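Side-chain contacts in putative cellulase CEL6 (Mycobacterium tuberculosis, PDB 1UP3), which probably hydrolyses the beta-1,4-glucosidic bonds of cellulose as a family 6 endoglucanase, and binds a thio-linked cello-oligosaccharide in its active-site cleft: residues 123-128 and 171-176; 177-182 and 207-212. All blocks are in the same frame, centred on the assembly; numbering follows the deposited sequence.

Overall arrangement
Both contacts lie toward the periphery of a fold built on a seven-stranded parallel sheet, their centres 14 Å apart and on the same side of the chain's centre, and they use consecutive pieces of one element: contact 1 takes the last turns of helix 167-176, contact 2 the loop that follows it. Their chemistry differs with their surroundings. Contact 1, partly buried, bridges two well-separated backbones with one long charged side chain and reaches a turn beside the glycan site. Contact 2 is smaller, buried and apolar across its interface, the T209 hydroxyl bonding within its own segment and the helix before it. N175 ties the two together through its amide, hydrogen-bonded to L208 O.

Contact 1: 123-128 and 171-176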
loop_
_atom_site.group_PDB
_atom_site.type_symbol
_atom_site.label_atom_id
_atom_site.label_comp_id
_atom_site.label_asym_id
_atom_site.label_seq_id
_atom_site.Cartn_x
_atom_site.Cartn_y
_atom_site.Cartn_z
ATOM N N ALA A 123 -3.536 11.475 -4.678
ATOM C CA ALA A 123 -4.727 12.011 -3.969
ATOM C C ALA A 123 -4.395 13.264 -3.190
ATOM O O ALA A 123 -5.250 14.150 -3.073
ATOM C CB ALA A 123 -5.332 10.960 -3.046
ATOM N N MET A 124 -3.165 13.346 -2.663
ATOM C CA MET A 124 -2.738 14.452 -1.799
ATOM C C MET A 124 -2.030 15.569 -2.578
ATOM O O MET A 124 -1.651 16.576 -1.996
ATOM C CB MET A 124 -1.846 13.952 -0.657
ATOM C CG MET A 124 -1.926 14.835 0.588
ATOM S SD MET A 124 -0.724 14.346 1.831
ATOM C CE MET A 124 -1.411 12.890 2.272
ATOM N N ALA A 125 -1.913 15.414 -3.887
ATOM C CA ALA A 125 -1.074 16.302 -4.698
ATOM C C ALA A 125 -1.526 17.756 -4.654
ATOM O O ALA A 125 -0.722 18.625 -4.911
ATOM C CB ALA A 125 -0.983 15.805 -6.100
ATOM N N ASP A 126 -2.789 18.007 -4.318
ATOM C CA ASP A 126 -3.279 19.381 -4.286
ATOM C C ASP A 126 -2.627 20.256 -3.210
ATOM O O ASP A 126 -2.722 21.506 -3.295
ATOM C CB ASP A 126 -4.790 19.425 -4.105
ATOM C CG ASP A 126 -5.539 18.894 -5.300
ATOM O OD1 ASP A 126 -5.119 19.110 -6.459
ATOM O OD2 ASP A 126 -6.642 18.328 -5.130
ATOM N N CYS A 127 -1.982 19.659 -2.210
ATOM C CA CYS A 127 -1.195 20.426 -1.219
ATOM C C CYS A 127 0.010 21.127 -1.852
ATOM O O CYS A 127 0.563 22.064 -1.282
ATOM C CB CYS A 127 -0.695 19.516 -0.078
ATOM S SG CYS A 127 0.808 18.575 -0.473
ATOM N N LEU A 128 0.423 20.672 -3.033
ATOM C CA LEU A 128 1.596 21.196 -3.711
ATOM C C LEU A 128 1.234 22.365 -4.632
ATOM O O LEU A 128 0.096 22.492 -5.088
ATOM C CB LEU A 128 2.229 20.090 -4.553
ATOM C CG LEU A 128 2.638 18.817 -3.778
ATOM C CD1 LEU A 128 3.126 17.738 -4.740
ATOM C CD2 LEU A 128 3.706 19.149 -2.783
ATOM N N ALA A 171 -9.516 9.481 -11.812
ATOM C CA ALA A 171 -9.297 8.842 -13.106
ATOM C C ALA A 171 -8.468 9.751 -14.002
ATOM O O ALA A 171 -7.636 9.267 -14.767
ATOM C CB ALA A 171 -10.619 8.504 -13.782
ATOM N N ALA A 172 -8.715 11.056 -13.963
ATOM C CA ALA A 172 -7.927 11.988 -14.762
ATOM C C ALA A 172 -6.444 11.909 -14.422
ATOM O O ALA A 172 -5.578 11.915 -15.330
ATOM C CB ALA A 172 -8.418 13.405 -14.593
ATOM N N ARG A 173 -6.133 11.869 -13.138
ATOM C CA ARG A 173 -4.753 11.771 -12.691
ATOM C C ARG A 173 -4.159 10.428 -13.084
ATOM O O ARG A 173 -3.001 10.365 -13.510
ATOM C CB ARG A 173 -4.648 12.026 -11.199
ATOM C CG ARG A 173 -5.079 13.420 -10.818
ATOM C CD ARG A 173 -5.003 13.755 -9.350
ATOM N NE ARG A 173 -5.692 15.022 -9.137
ATOM C CZ ARG A 173 -5.603 15.782 -8.076
ATOM N NH1 ARG A 173 -4.831 15.465 -7.046
ATOM N NH2 ARG A 173 -6.324 16.896 -8.033
ATOM N N LEU A 174 -4.902 9.341 -12.905
ATOM C CA LEU A 174 -4.380 8.006 -13.294
ATOM C C LEU A 174 -4.104 7.948 -14.792
ATOM O O LEU A 174 -3.100 7.377 -15.221
ATOM C CB LEU A 174 -5.401 6.929 -12.924
ATOM C CG LEU A 174 -5.499 6.649 -11.422
ATOM C CD1 LEU A 174 -6.738 5.804 -11.142
ATOM C CD2 LEU A 174 -4.277 5.897 -10.912
ATOM N N ASN A 175 -4.991 8.552 -15.586
ATOM C CA ASN A 175 -4.804 8.543 -17.030
ATOM C C ASN A 175 -3.556 9.331 -17.391
ATOM O O ASN A 175 -2.794 8.885 -18.251
ATOM C CB ASN A 175 -6.069 9.027 -17.752
ATOM C CG ASN A 175 -7.157 7.968 -17.755
ATOM O OD1 ASN A 175 -6.878 6.738 -17.785
ATOM N ND2 ASN A 175 -8.410 8.417 -17.726
ATOM N N ASP A 176 -3.333 10.455 -16.723
ATOM C CA ASP A 176 -2.135 11.260 -16.937
ATOM C C ASP A 176 -0.833 10.551 -16.611
ATOM O O ASP A 176 0.186 10.863 -17.221
ATOM C CB ASP A 176 -2.169 12.527 -16.106
ATOM C CG ASP A 176 -1.049 13.498 -16.494
ATOM O OD1 ASP A 176 -1.057 13.954 -17.662
ATOM O OD2 ASP A 176 -0.103 13.842 -15.731
#
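R173 reaches from helix 167-176 to the carboxylate of D126, a case of one long side chain joining backbones whose closest CA atoms, those of A123 and R173, stay 8.7 Å apart. Its chain is extended from CG to NE (chi2 -180°), which carries the guanidinium out to the turn after helix 121-124. The salt bridge runs through a single nitrogen: R173 NH2 bonds to D126 OD1 at 3.0 Å, bent to 140° at the hydrogen and meeting the oxygen on its syn side, though out of the carboxylate plane. A weak second bond, 3.3 Å, joins R173 NH2 to D126 OD2. With the two planes 85° apart, this is not the coplanar, two-nitrogen pairing of arginine with a carboxylate. The other terminal nitrogen, R173 NH1, is hydrogen-bonded to L122 O and lies 4.0 Å from A125 CB. D126 OD1 has a second cationic partner in R133 of helix 130-147. Next along the turn, C127 is disulfide-bonded to C83, while M124 touches a glucose unit of the bound glycan. Paired with two arginines, D126 is probably stabilised as the anion, and R173 ties helix 167-176 to the turn by charge and to helix 121-124 through L122 O.

Contact 2: 177-182 and 207-212; sequences VGVGRA and GLTNGS
V179 meets T209 with their side chains crossing at about a right angle, an example of how two chain turns can be joined by a few aliphatic carbons. The touching branch is V179 CG1, which lies 4.1 Å from both T209 CB and T209 CG2 and rests against the carbon side of the threonine. A chi1 of 67° sets CG1 between the backbone N and the carbonyl carbon of V179; the other methyl, V179 CG2, then lies 4.4 Å from S212 CB. The valine spreads its two branches over two residues of the facing turn. T209 turns its methyl to the interface and its hydroxyl to its own segment, where, in one of two modelled conformers, S212 OG donates a 2.6 Å hydrogen bond to T209 OG1. That hydroxyl also reaches I205 O and S206 O of helix 195-208, which would share its one proton. The position of V179 follows from a Schellman motif: G178, at positive phi, ends helix 167-176, and V179 N returns to L174 O, on whose side chain the valine packs. The contact brings together the ends of neighbouring helices 167-176 and 195-208, just before the chain enters the adjacent parallel strands 184-187 and 213-217.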
loop_
_atom_site.group_PDB
_atom_site.type_symbol
_atom_site.label_atom_id
_atom_site.label_comp_id
_atom_site.label_asym_id
_atom_site.label_seq_id
_atom_site.Cartn_x
_atom_site.Cartn_y
_atom_site.Cartn_z
ATOM N N VAL A 177 -0.828 9.620 -15.653
ATOM C CA VAL A 177 0.437 8.965 -15.293
ATOM C C VAL A 177 0.605 7.617 -15.993
ATOM O O VAL A 177 1.508 6.880 -15.687
ATOM C CB VAL A 177 0.620 8.831 -13.742
ATOM C CG1 VAL A 177 0.548 10.190 -13.058
ATOM C CG2 VAL A 177 -0.409 7.829 -13.180
ATOM N N GLY A 178 -0.291 7.341 -16.937
ATOM C CA GLY A 178 -0.260 6.163 -17.766
ATOM C C GLY A 178 -0.693 4.891 -17.102
ATOM O O GLY A 178 -0.098 3.866 -17.337
ATOM N N VAL A 179 -1.744 4.937 -16.287
ATOM C CA VAL A 179 -2.309 3.747 -15.653
ATOM C C VAL A 179 -2.555 2.575 -16.630
ATOM O O VAL A 179 -2.496 1.410 -16.235
ATOM C CB VAL A 179 -3.603 4.096 -14.868
ATOM C CG1 VAL A 179 -4.722 4.515 -15.823
ATOM C CG2 VAL A 179 -4.065 2.953 -13.993
ATOM N N GLY A 180 -2.852 2.908 -17.882
ATOM C CA GLY A 180 -2.994 1.950 -18.966
ATOM C C GLY A 180 -1.827 1.002 -19.183
ATOM O O GLY A 180 -2.023 -0.118 -19.698
ATOM N N ARG A 181 -0.620 1.439 -18.841
ATOM C CA ARG A 181 0.581 0.636 -18.942
ATOM C C ARG A 181 0.738 -0.302 -17.728
ATOM O O ARG A 181 1.394 -1.320 -17.805
ATOM C CB ARG A 181 1.786 1.573 -19.046
ATOM C CG ARG A 181 3.075 0.910 -19.418
ATOM C CD ARG A 181 4.222 1.854 -19.803
ATOM N NE ARG A 181 3.875 2.876 -20.798
ATOM C CZ ARG A 181 3.657 2.659 -22.097
ATOM N NH1 ARG A 181 3.710 1.435 -22.613
ATOM N NH2 ARG A 181 3.362 3.683 -22.892
ATOM N N ALA A 182 0.124 0.082 -16.620
ATOM C CA ALA A 182 0.162 -0.710 -15.391
ATOM C C ALA A 182 -1.021 -1.687 -15.387
ATOM O O ALA A 182 -1.828 -1.731 -16.338
ATOM C CB ALA A 182 0.106 0.196 -14.202
ATOM N N GLY A 207 -14.159 2.148 -15.115
ATOM C CA GLY A 207 -14.895 2.619 -16.273
ATOM C C GLY A 207 -14.299 3.834 -16.948
ATOM O O GLY A 207 -14.423 3.995 -18.173
ATOM N N LEU A 208 -13.660 4.688 -16.169
ATOM C CA LEU A 208 -13.045 5.930 -16.647
ATOM C C LEU A 208 -11.576 5.789 -17.033
ATOM O O LEU A 208 -10.961 6.751 -17.482
ATOM C CB LEU A 208 -13.198 7.011 -15.571
ATOM C CG LEU A 208 -14.633 7.405 -15.246
ATOM C CD1 LEU A 208 -14.701 8.248 -13.979
ATOM C CD2 LEU A 208 -15.279 8.142 -16.429
ATOM N N THR A 209 -11.021 4.594 -16.902
ATOM C CA THR A 209 -9.626 4.296 -17.238
ATOM C C THR A 209 -9.531 3.086 -18.153
ATOM O O THR A 209 -8.627 2.255 -18.008
ATOM C CB THR A 209 -8.796 4.018 -15.972
ATOM O OG1 THR A 209 -9.457 3.004 -15.172
ATOM C CG2 THR A 209 -8.723 5.233 -15.112
ATOM N N ASN A 210 -10.511 2.931 -19.024
ATOM C CA ASN A 210 -10.479 1.856 -20.041
ATOM C C ASN A 210 -10.368 0.454 -19.469
ATOM O O ASN A 210 -9.738 -0.421 -20.038
ATOM C CB ASN A 210 -9.357 2.122 -21.050
ATOM C CG ASN A 210 -9.569 1.390 -22.376
ATOM O OD1 ASN A 210 -10.652 1.458 -22.975
ATOM N ND2 ASN A 210 -8.526 0.669 -22.835
ATOM N N GLY A 211 -11.015 0.227 -18.337
ATOM C CA GLY A 211 -11.127 -1.107 -17.770
ATOM C C GLY A 211 -9.983 -1.547 -16.890
ATOM O O GLY A 211 -9.751 -2.756 -16.745
ATOM N N SER A 212 -9.301 -0.603 -16.277
ATOM C CA SER A 212 -8.180 -0.974 -15.412
ATOM C C SER A 212 -8.688 -1.750 -14.198
ATOM O O SER A 212 -9.871 -1.672 -13.812
ATOM C CB SER A 212 -7.392 0.237 -14.984
ATOM O OG SER A 212 -8.135 0.993 -14.072
#